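Local coordinates for protein exosome complex exonuclease RRP46 homolog (Oryza sativa Japonica Group, PDB 3HKM) that probably serves in the RNA-degrading exosome, binds double-stranded DNA and single-stranded RNA, and shows hydrolytic DNase and phosphorolytic RNase activity in vitro, at residues 42-47 and 125-130. Numbering follows the deposited sequence.
Sequences AAVYGP and AALVFA
Val44 sets its CG2 methyl squarely over the outward face of the peptide that joins Ala126 to Leu127, 3.6 Å from Ala126 C and 3.7 Å from Leu127 N; the other face of that peptide turns into the helix. At its edge Ala126 O accepts the helix bond from Ala130 N (2.9 Å). This amide is the flat surface on which the strand residue rests. Ala126 CB, a methyl projecting toward the strand, is pressed to 3.5 Å from Val44 CG2, a little closer than usual for two methyls, and also meets Ala42 CB at 3.7 Å. With CG1 anti to the backbone N (chi1 -171°), Val44 sends that branch to Leu127; Ala130 CB meets both CB and CG1 of Val44, each at 3.8 Å. Leu127 starts off away from the strand, but the chain bends back and brings CD2 to 3.9 Å from Val44 CG1, the two side chains crossing at about a right angle.

The helix 115-130 thus lies along the strand 38-49, the short segments running in similar directions at 32° with axes 7.6 Å apart: helix-on-sheet packing within the RNase PH domain. Ala31 of the adjoining strand also touches Ala126, while Leu88 and Ile91 of helix 77-91 continue the apolar layer at Leu127. An alanine in place of Val44 would probably open a gap over the helix peptide and leave Leu127 CD2 without its strand partner. No hydrogen bond spans the two segments, and the small alanines let the backbones come near, so the buried join probably rests on close fit and the exclusion of water.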
ATOM      1  N   ALA A  42      -3.844   8.011   5.568  1.00 18.74           N
ATOM      2  CA  ALA A  42      -4.074   6.767   6.311  1.00 19.82           C
ATOM      3  C   ALA A  42      -4.268   6.997   7.815  1.00 19.31           C
ATOM      4  O   ALA A  42      -3.406   7.555   8.474  1.00 19.20           O
ATOM      5  CB  ALA A  42      -2.914   5.796   6.077  1.00 18.90           C
ATOM      6  N   ALA A  43      -5.400   6.553   8.355  1.00 21.66           N
ATOM      7  CA  ALA A  43      -5.723   6.778   9.769  1.00 21.52           C
ATOM      8  C   ALA A  43      -5.935   5.454  10.498  1.00 20.61           C
ATOM      9  O   ALA A  43      -6.714   4.620  10.046  1.00 20.47           O
ATOM     10  CB  ALA A  43      -6.967   7.665   9.902  1.00 17.46           C
ATOM     11  N   VAL A  44      -5.243   5.266  11.621  1.00 18.42           N
ATOM     12  CA  VAL A  44      -5.324   4.027  12.388  1.00 19.44           C
ATOM     13  C   VAL A  44      -5.741   4.318  13.817  1.00 20.14           C
ATOM     14  O   VAL A  44      -5.275   5.283  14.405  1.00 19.44           O
ATOM     15  CB  VAL A  44      -3.974   3.300  12.435  1.00 19.02           C
ATOM     16  CG1 VAL A  44      -4.143   1.918  13.053  1.00 18.64           C
ATOM     17  CG2 VAL A  44      -3.372   3.204  11.037  1.00 17.63           C
ATOM     18  N   TYR A  45      -6.598   3.477  14.388  1.00 18.76           N
ATOM     19  CA  TYR A  45      -7.149   3.781  15.705  1.00 20.41           C
ATOM     20  C   TYR A  45      -6.726   2.842  16.868  1.00 23.31           C
ATOM     21  O   TYR A  45      -7.562   2.195  17.480  1.00 23.64           O
ATOM     22  CB  TYR A  45      -8.668   3.991  15.583  1.00 19.85           C
ATOM     23  CG  TYR A  45      -8.967   5.157  14.655  1.00 19.50           C
ATOM     24  CD1 TYR A  45      -8.926   6.463  15.119  1.00 20.69           C
ATOM     25  CD2 TYR A  45      -9.220   4.956  13.303  1.00 20.59           C
ATOM     26  CE1 TYR A  45      -9.158   7.540  14.273  1.00 20.82           C
ATOM     27  CE2 TYR A  45      -9.452   6.029  12.446  1.00 19.81           C
ATOM     28  CZ  TYR A  45      -9.419   7.317  12.940  1.00 21.16           C
ATOM     29  OH  TYR A  45      -9.651   8.391  12.107  1.00 23.58           O
ATOM     30  N   GLY A  46      -5.417   2.813  17.171  1.00 27.72           N
ATOM     31  CA  GLY A  46      -4.831   2.007  18.245  1.00 20.14           C
ATOM     32  C   GLY A  46      -5.528   0.671  18.380  1.00 23.34           C
ATOM     33  O   GLY A  46      -6.489   0.410  17.663  1.00 25.23           O
ATOM     34  N   PRO A  47      -5.054  -0.207  19.276  1.00 22.07           N
ATOM     35  CA  PRO A  47      -5.905  -1.389  19.411  1.00 23.35           C
ATOM     36  C   PRO A  47      -7.046  -1.097  20.387  1.00 24.11           C
ATOM     37  O   PRO A  47      -6.781  -0.719  21.531  1.00 24.28           O
ATOM     38  CB  PRO A  47      -4.947  -2.455  19.967  1.00 24.89           C
ATOM     39  CG  PRO A  47      -3.561  -1.859  19.850  1.00 21.66           C
ATOM     40  CD  PRO A  47      -3.760  -0.388  19.946  1.00 21.87           C
ATOM     41  N   ALA A 125       2.860   2.788   7.120  1.00 15.91           N
ATOM     42  CA  ALA A 125       3.444   3.874   7.900  1.00 14.57           C
ATOM     43  C   ALA A 125       2.552   4.272   9.070  1.00 18.19           C
ATOM     44  O   ALA A 125       3.039   4.480  10.181  1.00 19.93           O
ATOM     45  CB  ALA A 125       3.725   5.073   7.020  1.00 15.98           C
ATOM     46  N   ALA A 126       1.250   4.385   8.817  1.00 16.26           N
ATOM     47  CA  ALA A 126       0.296   4.770   9.854  1.00 17.34           C
ATOM     48  C   ALA A 126       0.168   3.716  10.967  1.00 17.97           C
ATOM     49  O   ALA A 126       0.060   4.065  12.138  1.00 18.60           O
ATOM     50  CB  ALA A 126      -1.050   5.079   9.248  1.00 15.09           C
ATOM     51  N   LEU A 127       0.183   2.435  10.606  1.00 18.03           N
ATOM     52  CA  LEU A 127       0.189   1.352  11.595  1.00 17.43           C
ATOM     53  C   LEU A 127       1.405   1.442  12.501  1.00 17.18           C
ATOM     54  O   LEU A 127       1.304   1.290  13.721  1.00 17.90           O
ATOM     55  CB  LEU A 127       0.206  -0.015  10.909  1.00 16.63           C
ATOM     56  CG  LEU A 127      -1.036  -0.461  10.141  1.00 17.55           C
ATOM     57  CD1 LEU A 127      -0.678  -1.603   9.208  1.00 14.50           C
ATOM     58  CD2 LEU A 127      -2.135  -0.861  11.108  1.00 17.18           C
ATOM     59  N   VAL A 128       2.564   1.655  11.891  1.00 17.23           N
ATOM     60  CA  VAL A 128       3.796   1.794  12.654  1.00 17.72           C
ATOM     61  C   VAL A 128       3.667   2.960  13.624  1.00 19.16           C
ATOM     62  O   VAL A 128       4.043   2.853  14.794  1.00 19.43           O
ATOM     63  CB  VAL A 128       5.014   2.004  11.735  1.00 17.78           C
ATOM     64  CG1 VAL A 128       6.211   2.475  12.539  1.00 21.05           C
ATOM     65  CG2 VAL A 128       5.327   0.726  10.997  1.00 18.22           C
ATOM     66  N   PHE A 129       3.121   4.073  13.138  1.00 19.02           N
ATOM     67  CA  PHE A 129       2.973   5.256  13.968  1.00 19.71           C
ATOM     68  C   PHE A 129       1.951   5.086  15.085  1.00 19.98           C
ATOM     69  O   PHE A 129       2.074   5.718  16.130  1.00 21.91           O
ATOM     70  CB  PHE A 129       2.610   6.482  13.140  1.00 21.46           C
ATOM     71  CG  PHE A 129       2.471   7.725  13.966  1.00 27.79           C
ATOM     72  CD1 PHE A 129       3.592   8.321  14.541  1.00 29.64           C
ATOM     73  CD2 PHE A 129       1.227   8.285  14.201  1.00 26.67           C
ATOM     74  CE1 PHE A 129       3.472   9.461  15.317  1.00 29.31           C
ATOM     75  CE2 PHE A 129       1.105   9.420  14.984  1.00 27.45           C
ATOM     76  CZ  PHE A 129       2.229  10.013  15.534  1.00 26.67           C
ATOM     77  N   ALA A 130       0.940   4.252  14.855  1.00 18.45           N
ATOM     78  CA  ALA A 130      -0.091   3.984  15.857  1.00 17.79           C
ATOM     79  C   ALA A 130       0.367   2.942  16.880  1.00 18.08           C
ATOM     80  O   ALA A 130      -0.341   2.653  17.845  1.00 18.11           O
ATOM     81  CB  ALA A 130      -1.376   3.532  15.187  1.00 17.42           C
TER